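Local coordinates for NANS (YJHS), A 9-O-acetyl N-acetylneuraminic acid esterase (Escherichia coli O157:H7 EDL933, PDB 3PT5), which probably hydrolyses the 9-O-acetyl group of 9-O-acetyl-N-acetylneuraminate as an SGNH-family esterase, allowing growth on this sialic acid, at residues Y35-P40 and E302-A307; Q84-Y89 and Y101-Q106; R170-L175 and R216-Y221; Y20-T25 and K182-C187. One frame throughout, in Å; residues are numbered along the deposited sequence. Where two conformers were deposited one is given.

Contact 1 (Y35-P40 and E302-A307); sequences YGEGLP and ENWTTA
Glu37 and Thr305 make the tight part of this contact, in which a single carboxylate oxygen takes two bonds from one residue. OE2 of Glu37 accepts from Thr305 OG1 at 2.7 Å and from Thr305 N at 2.9 Å, the latter nearly straight with an angle of 171° at the hydrogen. The two donors approach from opposite faces of the carboxylate, the hydroxyl on the anti side and the amide from above the plane, 35° out of it. With chi1 of Thr305 at 55° its OG1 stands beside its own N, so that both donors can reach one oxygen, while the extended chain of Glu37 carries the acid to Thr305. Trp304 adds its CB, 3.5 Å from Glu37 OE2. The remainder is looser. The Tyr35 ring comes no nearer than 3.9 Å, from its CD2 to Thr305 CB, and its OH is bonded to Gln84. On the watery side, one water donates to Glu37 OE2 at 2.7 Å and to Thr306 O at 2.6 Å, linking the acid also to the carbonyl of Thr306, beside the direct bonds. The contact thus joins the loop after strand 20-28 to the loop before helix 315-335. With three donors on OE2 and a salt bridge from OE1 to Arg309, the surroundings of Glu37 are consistent with a carboxylate that is ionised and fixed in rotation.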
loop_
_atom_site.group_PDB
_atom_site.type_symbol
_atom_site.label_atom_id
_atom_site.label_comp_id
_atom_site.label_asym_id
_atom_site.label_seq_id
_atom_site.Cartn_x
_atom_site.Cartn_y
_atom_site.Cartn_z
ATOM N N TYR A 35 -1.665 8.174 -2.065
ATOM C CA TYR A 35 -2.711 9.167 -2.227
ATOM C C TYR A 35 -2.546 10.342 -1.269
ATOM O O TYR A 35 -3.380 11.200 -1.224
ATOM C CB TYR A 35 -4.085 8.535 -2.119
ATOM C CG TYR A 35 -4.626 8.058 -3.462
ATOM C CD1 TYR A 35 -4.106 6.909 -4.069
ATOM C CD2 TYR A 35 -5.633 8.761 -4.138
ATOM C CE1 TYR A 35 -4.606 6.448 -5.258
ATOM C CE2 TYR A 35 -6.135 8.302 -5.349
ATOM C CZ TYR A 35 -5.604 7.146 -5.904
ATOM O OH TYR A 35 -6.137 6.706 -7.124
ATOM N N GLY A 36 -1.428 10.403 -0.541
ATOM C CA GLY A 36 -1.111 11.616 0.225
ATOM C C GLY A 36 -0.775 12.771 -0.697
ATOM O O GLY A 36 0.109 12.643 -1.559
ATOM N N GLU A 37 -1.476 13.897 -0.523
ATOM C CA GLU A 37 -1.300 15.055 -1.432
ATOM C C GLU A 37 -0.281 16.095 -0.971
ATOM O O GLU A 37 0.102 16.970 -1.763
ATOM C CB GLU A 37 -2.650 15.714 -1.734
ATOM C CG GLU A 37 -3.485 14.921 -2.700
ATOM C CD GLU A 37 -4.888 15.481 -2.859
ATOM O OE1 GLU A 37 -5.277 16.482 -2.179
ATOM O OE2 GLU A 37 -5.606 14.933 -3.695
ATOM N N GLY A 38 0.155 16.041 0.294
ATOM C CA GLY A 38 1.187 16.930 0.756
ATOM C C GLY A 38 2.545 16.574 0.150
ATOM O O GLY A 38 2.804 15.425 -0.214
ATOM N N LEU A 39 3.406 17.585 0.099
ATOM C CA LEU A 39 4.707 17.517 -0.570
ATOM C C LEU A 39 5.608 16.365 -0.075
ATOM O O LEU A 39 5.731 16.166 1.121
ATOM C CB LEU A 39 5.420 18.852 -0.331
ATOM C CG LEU A 39 6.641 19.166 -1.202
ATOM C CD1 LEU A 39 6.269 19.236 -2.706
ATOM C CD2 LEU A 39 7.232 20.471 -0.724
ATOM N N PRO A 40 6.234 15.600 -1.009
ATOM C CA PRO A 40 7.250 14.621 -0.593
ATOM C C PRO A 40 8.457 15.307 0.024
ATOM O O PRO A 40 8.760 16.452 -0.320
ATOM C CB PRO A 40 7.675 13.961 -1.924
ATOM C CG PRO A 40 6.539 14.303 -2.907
ATOM C CD PRO A 40 6.130 15.675 -2.474
ATOM N N GLU A 302 -7.013 20.967 -10.893
ATOM C CA GLU A 302 -6.034 20.704 -11.957
ATOM C C GLU A 302 -4.849 19.820 -11.537
ATOM O O GLU A 302 -4.085 19.364 -12.386
ATOM C CB GLU A 302 -5.509 22.029 -12.497
ATOM C CG GLU A 302 -4.747 22.813 -11.424
ATOM C CD GLU A 302 -4.609 24.268 -11.743
ATOM O OE1 GLU A 302 -4.048 24.586 -12.824
ATOM O OE2 GLU A 302 -5.053 25.081 -10.900
ATOM N N ASN A 303 -4.684 19.599 -10.228
ATOM C CA ASN A 303 -3.554 18.804 -9.749
ATOM C C ASN A 303 -3.842 17.855 -8.566
ATOM O O ASN A 303 -2.937 17.125 -8.140
ATOM C CB ASN A 303 -2.347 19.711 -9.458
ATOM C CG ASN A 303 -2.659 20.746 -8.459
ATOM O OD1 ASN A 303 -3.106 20.433 -7.350
ATOM N ND2 ASN A 303 -2.459 22.003 -8.829
ATOM N N TRP A 304 -5.071 17.815 -8.070
ATOM C CA TRP A 304 -5.337 16.915 -6.927
ATOM C C TRP A 304 -5.806 15.549 -7.418
ATOM O O TRP A 304 -5.995 15.366 -8.619
ATOM C CB TRP A 304 -6.297 17.543 -5.914
ATOM C CG TRP A 304 -7.716 17.810 -6.350
ATOM C CD1 TRP A 304 -8.471 17.098 -7.243
ATOM C CD2 TRP A 304 -8.573 18.810 -5.814
ATOM N NE1 TRP A 304 -9.749 17.620 -7.301
ATOM C CE2 TRP A 304 -9.831 18.675 -6.439
ATOM C CE3 TRP A 304 -8.402 19.824 -4.863
ATOM C CZ2 TRP A 304 -10.909 19.508 -6.133
ATOM C CZ3 TRP A 304 -9.468 20.664 -4.589
ATOM C CH2 TRP A 304 -10.690 20.509 -5.232
ATOM N N THR A 305 -5.986 14.600 -6.503
ATOM C CA THR A 305 -6.392 13.272 -6.883
ATOM C C THR A 305 -7.900 13.340 -7.101
ATOM O O THR A 305 -8.358 13.503 -8.245
ATOM C CB THR A 305 -5.950 12.207 -5.845
ATOM O OG1 THR A 305 -6.439 12.563 -4.549
ATOM C CG2 THR A 305 -4.426 12.111 -5.830
ATOM N N THR A 306 -8.636 13.356 -6.000
ATOM C CA THR A 306 -10.071 13.202 -5.989
ATOM C C THR A 306 -10.698 14.494 -5.419
ATOM O O THR A 306 -10.131 15.109 -4.501
ATOM C CB THR A 306 -10.386 11.942 -5.136
ATOM O OG1 THR A 306 -10.113 10.745 -5.905
ATOM C CG2 THR A 306 -11.801 11.950 -4.615
ATOM N N ALA A 307 -11.842 14.931 -5.962
ATOM C CA ALA A 307 -12.522 16.095 -5.421
ATOM C C ALA A 307 -12.891 15.957 -3.936
ATOM O O ALA A 307 -12.845 16.935 -3.190
ATOM C CB ALA A 307 -13.747 16.457 -6.278
HETATM O O HOH W 1 -8.146 15.250 -2.762
#

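Contact 2 (Q84-Y89 and Y101-Q106); sequences QDMQSY and YGTVGQ
Tyr101 lies alongside Gln87, pointing the same way, and the tyrosine can be followed from CB outward. Its CB sits 3.4 Å from the carbonyl Gln87 O. CG stands between the backbone N and the carbonyl carbon (chi1 48°), which turns the ring along the glutamine, and CD1 then lies 4.0 Å from Gln87 CB. Further out, CE1 is 3.9 Å from Gln87 NE2, with amide and ring planes 65° apart. The tips part company: Tyr101 OH bonds to Thr77, and Gln87 NE2 to the carbonyls of Cys79 and Thr61. Both segments belong to the long loop between strand 73-75 and helix 107-114, and a turn packs within it. Residues 86-89 form this type I beta turn, closed by Tyr89 N to Met86 O at 3.0 Å and overlapped at its start by an Asx turn in which Asp85 OD1 receives Gln87 N at 3.0 Å. Gly102, at positive phi (73°) and where a beta carbon would collide with the turn, runs close against it, its CA 4.1 Å from Gln87 CA. A CA-H...O contact from Gly102 CA to Tyr89 O, 3.4 Å long, joins it there, whereas Gly102 N gives its hydrogen bond to His90. Beyond the glycine, Thr103 OG1 presses on Met86 CB at 3.2 Å while bonded to the carbonyl of Ala34, and Thr103 CG2 packs against Tyr89 CB.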
loop_
_atom_site.group_PDB
_atom_site.type_symbol
_atom_site.label_atom_id
_atom_site.label_comp_id
_atom_site.label_asym_id
_atom_site.label_seq_id
_atom_site.Cartn_x
_atom_site.Cartn_y
_atom_site.Cartn_z
ATOM N N GLN A 84 -1.723 1.329 -10.249
ATOM C CA GLN A 84 -1.959 2.706 -10.649
ATOM C C GLN A 84 -0.742 3.597 -10.427
ATOM O O GLN A 84 -0.200 3.670 -9.316
ATOM C CB GLN A 84 -3.141 3.275 -9.894
ATOM C CG GLN A 84 -3.568 4.619 -10.420
ATOM C CD GLN A 84 -4.619 5.244 -9.559
ATOM O OE1 GLN A 84 -4.899 4.755 -8.447
ATOM N NE2 GLN A 84 -5.187 6.350 -10.027
ATOM N N ASP A 85 -0.326 4.299 -11.478
ATOM C CA ASP A 85 0.877 5.125 -11.442
ATOM C C ASP A 85 0.551 6.552 -11.014
ATOM O O ASP A 85 -0.110 7.295 -11.757
ATOM C CB ASP A 85 1.515 5.107 -12.853
ATOM C CG ASP A 85 2.841 5.855 -12.935
ATOM O OD1 ASP A 85 3.205 6.615 -12.008
ATOM O OD2 ASP A 85 3.525 5.698 -13.985
ATOM N N MET A 86 0.973 6.920 -9.795
ATOM C CA MET A 86 0.681 8.249 -9.247
ATOM C C MET A 86 1.856 9.222 -9.366
ATOM O O MET A 86 1.787 10.342 -8.861
ATOM C CB MET A 86 0.278 8.138 -7.757
ATOM C CG MET A 86 -0.912 7.208 -7.455
ATOM S SD MET A 86 -2.429 7.656 -8.315
ATOM C CE MET A 86 -2.905 9.073 -7.326
ATOM N N GLN A 87 2.935 8.805 -10.028
ATOM C CA GLN A 87 4.203 9.521 -9.951
ATOM C C GLN A 87 4.207 10.879 -10.626
ATOM O O GLN A 87 5.081 11.688 -10.345
ATOM C CB GLN A 87 5.350 8.654 -10.470
ATOM C CG GLN A 87 5.538 7.331 -9.729
ATOM C CD GLN A 87 6.796 6.679 -10.167
ATOM O OE1 GLN A 87 7.149 6.744 -11.355
ATOM N NE2 GLN A 87 7.479 6.008 -9.244
ATOM N N SER A 88 3.224 11.124 -11.492
ATOM C CA SER A 88 3.046 12.431 -12.141
ATOM C C SER A 88 2.004 13.361 -11.482
ATOM O O SER A 88 1.776 14.476 -11.949
ATOM C CB SER A 88 2.762 12.262 -13.648
ATOM O OG SER A 88 3.869 11.646 -14.305
ATOM N N TYR A 89 1.403 12.925 -10.373
ATOM C CA TYR A 89 0.492 13.797 -9.656
ATOM C C TYR A 89 1.282 14.746 -8.756
ATOM O O TYR A 89 1.161 14.668 -7.527
ATOM C CB TYR A 89 -0.465 12.970 -8.807
ATOM C CG TYR A 89 -1.584 12.332 -9.582
ATOM C CD1 TYR A 89 -1.386 11.137 -10.261
ATOM C CD2 TYR A 89 -2.851 12.913 -9.607
ATOM C CE1 TYR A 89 -2.432 10.508 -10.954
ATOM C CE2 TYR A 89 -3.904 12.295 -10.287
ATOM C CZ TYR A 89 -3.676 11.112 -10.981
ATOM O OH TYR A 89 -4.711 10.496 -11.672
ATOM N N TYR A 101 8.520 14.061 -6.910
ATOM C CA TYR A 101 7.439 13.746 -7.843
ATOM C C TYR A 101 6.233 13.145 -7.137
ATOM O O TYR A 101 6.373 12.421 -6.166
ATOM C CB TYR A 101 7.930 12.753 -8.901
ATOM C CG TYR A 101 8.693 11.551 -8.338
ATOM C CD1 TYR A 101 8.028 10.372 -7.982
ATOM C CD2 TYR A 101 10.059 11.596 -8.170
ATOM C CE1 TYR A 101 8.703 9.293 -7.457
ATOM C CE2 TYR A 101 10.761 10.522 -7.636
ATOM C CZ TYR A 101 10.074 9.366 -7.281
ATOM O OH TYR A 101 10.747 8.297 -6.769
ATOM N N GLY A 102 5.042 13.428 -7.640
ATOM C CA GLY A 102 3.890 12.625 -7.267
ATOM C C GLY A 102 3.338 12.809 -5.869
ATOM O O GLY A 102 3.579 13.805 -5.186
ATOM N N THR A 103 2.547 11.819 -5.478
ATOM C CA THR A 103 1.912 11.781 -4.174
ATOM C C THR A 103 2.713 10.876 -3.234
ATOM O O THR A 103 3.715 10.296 -3.629
ATOM C CB THR A 103 0.514 11.185 -4.333
ATOM O OG1 THR A 103 0.605 10.081 -5.244
ATOM C CG2 THR A 103 -0.426 12.261 -4.851
ATOM N N VAL A 104 2.280 10.784 -1.976
ATOM C CA VAL A 104 3.050 10.054 -0.967
ATOM C C VAL A 104 2.263 8.857 -0.445
ATOM O O VAL A 104 1.096 9.002 -0.088
ATOM C CB VAL A 104 3.392 10.979 0.208
ATOM C CG1 VAL A 104 4.121 10.250 1.325
ATOM C CG2 VAL A 104 4.276 12.145 -0.303
ATOM N N GLY A 105 2.922 7.698 -0.391
ATOM C CA GLY A 105 2.371 6.459 0.174
ATOM C C GLY A 105 3.216 5.992 1.345
ATOM O O GLY A 105 4.415 6.290 1.383
ATOM N N GLN A 106 2.619 5.206 2.245
ATOM C CA GLN A 106 3.273 4.758 3.474
ATOM C C GLN A 106 4.201 3.561 3.338
ATOM O O GLN A 106 4.817 3.193 4.331
ATOM C CB GLN A 106 2.240 4.411 4.565
ATOM C CG GLN A 106 1.281 3.244 4.207
ATOM C CD GLN A 106 -0.020 3.722 3.551
ATOM O OE1 GLN A 106 -0.055 4.804 2.955
ATOM N NE2 GLN A 106 -1.087 2.925 3.660
#

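Contact 3 (R170-L175 and R216-Y221); sequences RTRAAL and RDLKQY
Asp217 meets Arg172 through its carbonyl rather than its acid. Asp217 O accepts from Arg172 NH2 at 2.7 Å, in the carbonyl plane and on a lone pair (C=O...N angle 123°), and more weakly from Arg172 NE at 3.2 Å. The carboxylate stays beyond salt-bridge range, its OD1 4.2 Å from Arg172 NH2, and its OD2 is bonded to Tyr164. Next, Leu218 extends CD1 between the helices, 3.7 Å from Arg172 CG and 4.0 Å from Thr171 CG2. Tyr221 then crosses the arginine chain at about a right angle, its CE2 3.6 Å from Arg172 CG, while its CB lies 4.2 Å from Leu175 CD1. Helices 162-176 and 203-218, which flank strand 182-189 in the chain, are thereby packed together, Thr171 and Leu175 also touching Phe183 of the central sheet. Since the guanidinium grips a carbonyl near the end of helix 203-218, its positive charge probably interacts favourably with the dipole there, while its methylenes add apolar packing.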
loop_
_atom_site.group_PDB
_atom_site.type_symbol
_atom_site.label_atom_id
_atom_site.label_comp_id
_atom_site.label_asym_id
_atom_site.label_seq_id
_atom_site.Cartn_x
_atom_site.Cartn_y
_atom_site.Cartn_z
ATOM N N ARG A 170 3.446 -11.475 -8.341
ATOM C CA ARG A 170 4.514 -10.620 -7.825
ATOM C C ARG A 170 5.045 -11.085 -6.465
ATOM O O ARG A 170 6.230 -10.993 -6.217
ATOM C CB ARG A 170 4.056 -9.163 -7.748
ATOM C CG ARG A 170 4.102 -8.516 -9.077
ATOM C CD ARG A 170 3.325 -7.257 -9.129
ATOM N NE ARG A 170 3.867 -6.093 -8.434
ATOM C CZ ARG A 170 4.899 -5.356 -8.825
ATOM N NH1 ARG A 170 5.699 -5.735 -9.832
ATOM N NH2 ARG A 170 5.172 -4.259 -8.163
ATOM N N THR A 171 4.160 -11.567 -5.596
ATOM C CA THR A 171 4.603 -12.101 -4.306
ATOM C C THR A 171 5.490 -13.328 -4.510
ATOM O O THR A 171 6.556 -13.453 -3.874
ATOM C CB THR A 171 3.410 -12.425 -3.394
ATOM O OG1 THR A 171 2.701 -11.213 -3.135
ATOM C CG2 THR A 171 3.869 -13.022 -2.046
ATOM N N ARG A 172 5.064 -14.208 -5.418
ATOM C CA ARG A 172 5.852 -15.408 -5.724
ATOM C C ARG A 172 7.199 -15.006 -6.287
ATOM O O ARG A 172 8.205 -15.565 -5.887
ATOM C CB ARG A 172 5.146 -16.258 -6.765
ATOM C CG ARG A 172 4.093 -17.165 -6.245
ATOM C CD ARG A 172 3.434 -17.842 -7.442
ATOM N NE ARG A 172 2.568 -18.944 -7.044
ATOM C CZ ARG A 172 1.500 -19.352 -7.725
ATOM N NH1 ARG A 172 1.143 -18.745 -8.855
ATOM N NH2 ARG A 172 0.788 -20.380 -7.268
ATOM N N ALA A 173 7.215 -14.026 -7.196
ATOM C CA ALA A 173 8.438 -13.577 -7.861
ATOM C C ALA A 173 9.422 -13.066 -6.833
ATOM O O ALA A 173 10.631 -13.281 -6.950
ATOM C CB ALA A 173 8.140 -12.475 -8.894
ATOM N N ALA A 174 8.896 -12.378 -5.819
ATOM C CA ALA A 174 9.751 -11.822 -4.784
ATOM C C ALA A 174 10.432 -12.927 -3.976
ATOM O O ALA A 174 11.605 -12.792 -3.596
ATOM C CB ALA A 174 8.944 -10.901 -3.873
ATOM N N LEU A 175 9.697 -14.001 -3.719
ATOM C CA LEU A 175 10.219 -15.146 -2.947
ATOM C C LEU A 175 11.169 -16.007 -3.773
ATOM O O LEU A 175 12.226 -16.428 -3.285
ATOM C CB LEU A 175 9.080 -15.967 -2.329
ATOM C CG LEU A 175 8.188 -15.166 -1.347
ATOM C CD1 LEU A 175 6.995 -15.992 -0.851
ATOM C CD2 LEU A 175 8.990 -14.602 -0.168
ATOM N N ARG A 216 -3.438 -20.883 -0.632
ATOM C CA ARG A 216 -3.269 -22.103 -1.419
ATOM C C ARG A 216 -2.143 -21.891 -2.430
ATOM O O ARG A 216 -1.221 -22.710 -2.519
ATOM C CB ARG A 216 -4.570 -22.510 -2.136
ATOM C CG ARG A 216 -5.667 -23.031 -1.191
ATOM C CD ARG A 216 -6.824 -23.694 -1.941
ATOM N NE ARG A 216 -7.596 -22.739 -2.743
ATOM C CZ ARG A 216 -8.643 -22.043 -2.303
ATOM N NH1 ARG A 216 -9.075 -22.182 -1.056
ATOM N NH2 ARG A 216 -9.268 -21.210 -3.123
ATOM N N ASP A 217 -2.180 -20.756 -3.136
ATOM C CA ASP A 217 -1.226 -20.465 -4.207
ATOM C C ASP A 217 0.224 -20.196 -3.759
ATOM O O ASP A 217 1.154 -20.314 -4.570
ATOM C CB ASP A 217 -1.736 -19.304 -5.082
ATOM C CG ASP A 217 -2.930 -19.694 -5.949
ATOM O OD1 ASP A 217 -3.199 -20.899 -6.113
ATOM O OD2 ASP A 217 -3.610 -18.795 -6.476
ATOM N N LEU A 218 0.419 -19.852 -2.486
ATOM C CA LEU A 218 1.745 -19.534 -1.957
ATOM C C LEU A 218 2.288 -20.627 -1.034
ATOM O O LEU A 218 3.479 -20.636 -0.716
ATOM C CB LEU A 218 1.723 -18.186 -1.209
ATOM C CG LEU A 218 1.882 -16.904 -2.032
ATOM C CD1 LEU A 218 3.255 -16.886 -2.680
ATOM C CD2 LEU A 218 0.784 -16.744 -3.090
ATOM N N LYS A 219 1.418 -21.562 -0.652
ATOM C CA LYS A 219 1.722 -22.589 0.348
ATOM C C LYS A 219 3.025 -23.363 0.098
ATOM O O LYS A 219 3.761 -23.680 1.042
ATOM C CB LYS A 219 0.560 -23.573 0.450
ATOM C CG LYS A 219 0.537 -24.398 1.734
ATOM C CD LYS A 219 -0.560 -25.437 1.682
ATOM C CE LYS A 219 -0.910 -25.957 3.075
ATOM N NZ LYS A 219 -1.881 -25.062 3.772
ATOM N N GLN A 220 3.297 -23.650 -1.173
ATOM C CA GLN A 220 4.474 -24.419 -1.579
ATOM C C GLN A 220 5.805 -23.720 -1.284
ATOM O O GLN A 220 6.874 -24.345 -1.363
ATOM C CB GLN A 220 4.385 -24.770 -3.062
ATOM C CG GLN A 220 4.455 -23.580 -4.000
ATOM C CD GLN A 220 4.533 -24.006 -5.453
ATOM O OE1 GLN A 220 4.286 -25.170 -5.784
ATOM N NE2 GLN A 220 4.880 -23.068 -6.330
ATOM N N TYR A 221 5.735 -22.428 -0.961
ATOM C CA TYR A 221 6.919 -21.651 -0.578
ATOM C C TYR A 221 7.053 -21.628 0.939
ATOM O O TYR A 221 7.684 -20.721 1.496
ATOM C CB TYR A 221 6.853 -20.220 -1.124
ATOM C CG TYR A 221 6.766 -20.135 -2.627
ATOM C CD1 TYR A 221 7.915 -20.070 -3.411
ATOM C CD2 TYR A 221 5.530 -20.123 -3.268
ATOM C CE1 TYR A 221 7.836 -20.002 -4.802
ATOM C CE2 TYR A 221 5.443 -20.064 -4.651
ATOM C CZ TYR A 221 6.591 -19.995 -5.413
ATOM O OH TYR A 221 6.490 -19.924 -6.790
#

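Contact 4 (Y20-T25 and K182-C187); sequences YYYVLT and KFLGVC
The ring of Phe183 has Gly185 N on one face, 3.7 Å above the plane and over the ring centre, while Val23 CG1 and Thr25 OG1 lie in plane at its edge. CG of Phe183 points opposite to the backbone N (chi1 -167°), which directs the ring along the neighbouring strand, and CE1 comes to 3.5 Å from Thr25 OG1. That hydroxyl is bonded to Thr171 of helix 162-176, which covers this face of the sheet. The other flat group, Tyr22, is met at its edge, where Leu184 CD2 is 3.6 Å from Tyr22 CD1. On the same face as Tyr22, Leu24 CD2 packs on Cys187 SG at 3.6 Å, beneath helix 315-335. Between the faces run the bonds of two adjacent parallel strands in the central sheet of the SGNH fold. Val23 donates to Lys182 O at 2.7 Å and accepts from Leu184 N at 2.7 Å; Thr25 donates to Gly185 O and accepts from Cys187 N at 2.8 Å. The step from Val23 to Thr25 is two residues and the matching step from Phe183 to Val186 three, so residues 184-185 form a beta bulge, the glycine with positive phi (127°). Mostly straight backbone bonds therefore hold the strands together across the bulge, and side-chain contacts, mostly apolar, line the two faces beneath different helices.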
loop_
_atom_site.group_PDB
_atom_site.type_symbol
_atom_site.label_atom_id
_atom_site.label_comp_id
_atom_site.label_asym_id
_atom_site.label_seq_id
_atom_site.Cartn_x
_atom_site.Cartn_y
_atom_site.Cartn_z
ATOM N N TYR A 20 19.838 -11.096 1.371
ATOM C CA TYR A 20 18.460 -11.543 1.150
ATOM C C TYR A 20 17.532 -10.473 1.713
ATOM O O TYR A 20 17.984 -9.493 2.296
ATOM C CB TYR A 20 18.171 -12.919 1.821
ATOM C CG TYR A 20 18.180 -12.857 3.332
ATOM C CD1 TYR A 20 16.988 -12.687 4.051
ATOM C CD2 TYR A 20 19.384 -12.931 4.057
ATOM C CE1 TYR A 20 16.992 -12.563 5.449
ATOM C CE2 TYR A 20 19.389 -12.829 5.438
ATOM C CZ TYR A 20 18.184 -12.643 6.129
ATOM O OH TYR A 20 18.193 -12.546 7.505
ATOM N N TYR A 21 16.230 -10.673 1.508
ATOM C CA TYR A 21 15.206 -9.666 1.846
ATOM C C TYR A 21 14.094 -10.254 2.697
ATOM O O TYR A 21 13.714 -11.407 2.537
ATOM C CB TYR A 21 14.564 -9.055 0.589
ATOM C CG TYR A 21 15.546 -8.208 -0.221
ATOM C CD1 TYR A 21 15.683 -6.866 0.059
ATOM C CD2 TYR A 21 16.325 -8.767 -1.247
ATOM C CE1 TYR A 21 16.566 -6.073 -0.628
ATOM C CE2 TYR A 21 17.232 -7.959 -1.967
ATOM C CZ TYR A 21 17.336 -6.611 -1.630
ATOM O OH TYR A 21 18.200 -5.734 -2.250
ATOM N N TYR A 22 13.586 -9.422 3.599
ATOM C CA TYR A 22 12.312 -9.663 4.264
ATOM C C TYR A 22 11.295 -9.007 3.341
ATOM O O TYR A 22 11.424 -7.845 3.023
ATOM C CB TYR A 22 12.269 -8.966 5.613
ATOM C CG TYR A 22 13.022 -9.639 6.739
ATOM C CD1 TYR A 22 12.380 -9.936 7.939
ATOM C CD2 TYR A 22 14.367 -9.943 6.633
ATOM C CE1 TYR A 22 13.058 -10.530 8.999
ATOM C CE2 TYR A 22 15.057 -10.551 7.696
ATOM C CZ TYR A 22 14.382 -10.846 8.874
ATOM O OH TYR A 22 15.046 -11.449 9.935
ATOM N N VAL A 23 10.313 -9.781 2.921
ATOM C CA VAL A 23 9.378 -9.412 1.859
ATOM C C VAL A 23 8.032 -9.042 2.495
ATOM O O VAL A 23 7.519 -9.766 3.347
ATOM C CB VAL A 23 9.207 -10.553 0.818
ATOM C CG1 VAL A 23 8.074 -10.242 -0.147
ATOM C CG2 VAL A 23 10.515 -10.817 0.040
ATOM N N LEU A 24 7.494 -7.880 2.105
ATOM C CA LEU A 24 6.168 -7.461 2.562
ATOM C C LEU A 24 5.379 -7.039 1.328
ATOM O O LEU A 24 5.845 -6.209 0.569
ATOM C CB LEU A 24 6.297 -6.301 3.553
ATOM C CG LEU A 24 5.060 -5.808 4.296
ATOM C CD1 LEU A 24 4.621 -6.833 5.380
ATOM C CD2 LEU A 24 5.353 -4.453 4.921
ATOM N N THR A 25 4.214 -7.657 1.112
ATOM C CA THR A 25 3.327 -7.275 0.010
ATOM C C THR A 25 2.375 -6.187 0.502
ATOM O O THR A 25 1.905 -6.246 1.603
ATOM C CB THR A 25 2.534 -8.488 -0.487
ATOM O OG1 THR A 25 3.466 -9.411 -1.074
ATOM C CG2 THR A 25 1.512 -8.094 -1.556
ATOM N N LYS A 182 12.432 -14.004 3.128
ATOM C CA LYS A 182 11.458 -14.399 4.143
ATOM C C LYS A 182 10.211 -13.523 4.015
ATOM O O LYS A 182 10.343 -12.323 3.897
ATOM C CB LYS A 182 12.055 -14.227 5.536
ATOM C CG LYS A 182 13.245 -15.184 5.847
ATOM C CD LYS A 182 12.902 -16.662 5.695
ATOM C CE LYS A 182 14.102 -17.550 6.106
ATOM N NZ LYS A 182 13.806 -18.986 5.861
ATOM N N PHE A 183 9.022 -14.124 4.038
ATOM C CA PHE A 183 7.756 -13.380 3.835
ATOM C C PHE A 183 7.186 -12.901 5.169
ATOM O O PHE A 183 6.890 -13.711 6.055
ATOM C CB PHE A 183 6.735 -14.270 3.114
ATOM C CG PHE A 183 5.514 -13.539 2.583
ATOM C CD1 PHE A 183 5.621 -12.395 1.775
ATOM C CD2 PHE A 183 4.245 -14.017 2.897
ATOM C CE1 PHE A 183 4.481 -11.758 1.286
ATOM C CE2 PHE A 183 3.096 -13.378 2.417
ATOM C CZ PHE A 183 3.211 -12.246 1.625
ATOM N N LEU A 184 6.942 -11.600 5.277
ATOM C CA LEU A 184 6.431 -11.035 6.523
ATOM C C LEU A 184 4.907 -10.947 6.528
ATOM O O LEU A 184 4.302 -10.746 7.586
ATOM C CB LEU A 184 7.001 -9.642 6.768
ATOM C CG LEU A 184 8.483 -9.465 7.128
ATOM C CD1 LEU A 184 8.848 -7.984 7.080
ATOM C CD2 LEU A 184 8.806 -10.085 8.512
ATOM N N GLY A 185 4.299 -11.014 5.341
ATOM C CA GLY A 185 2.839 -10.927 5.241
ATOM C C GLY A 185 2.384 -9.867 4.262
ATOM O O GLY A 185 3.176 -9.371 3.469
ATOM N N VAL A 186 1.070 -9.602 4.287
ATOM C CA VAL A 186 0.418 -8.669 3.373
ATOM C C VAL A 186 -0.131 -7.508 4.190
ATOM O O VAL A 186 -0.813 -7.717 5.179
ATOM C CB VAL A 186 -0.755 -9.348 2.618
ATOM C CG1 VAL A 186 -1.510 -8.364 1.710
ATOM C CG2 VAL A 186 -0.268 -10.567 1.804
ATOM N N CYS A 187 0.183 -6.292 3.770
ATOM C CA CYS A 187 -0.486 -5.092 4.265
ATOM C C CYS A 187 -1.578 -4.774 3.263
ATOM O O CYS A 187 -1.310 -4.405 2.133
ATOM C CB CYS A 187 0.497 -3.911 4.379
ATOM S SG CYS A 187 1.782 -4.249 5.605
#

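From the N terminus, strand 20-28 opens contact 4 and the loop after it opens contact 1. Contact 2 then opens and closes within a short loop before helix 107-114, nested inside both. Helix 162-176 opens contact 3; strand 182-189 closes contact 4, crossing contacts 1 and 3; residues 216-221 close contact 3, which lies within contact 1. Residues 302-307 close contact 1 last. Two neighbourhoods result. Contacts 3 and 4 touch, with centres 11 Å apart, joining helix layer to central sheet. Contacts 1 and 2 also touch, Gly36 O to Val104 N at 2.9 Å, tying loops together on the opposite side of the chain's centre from contacts 3 and 4.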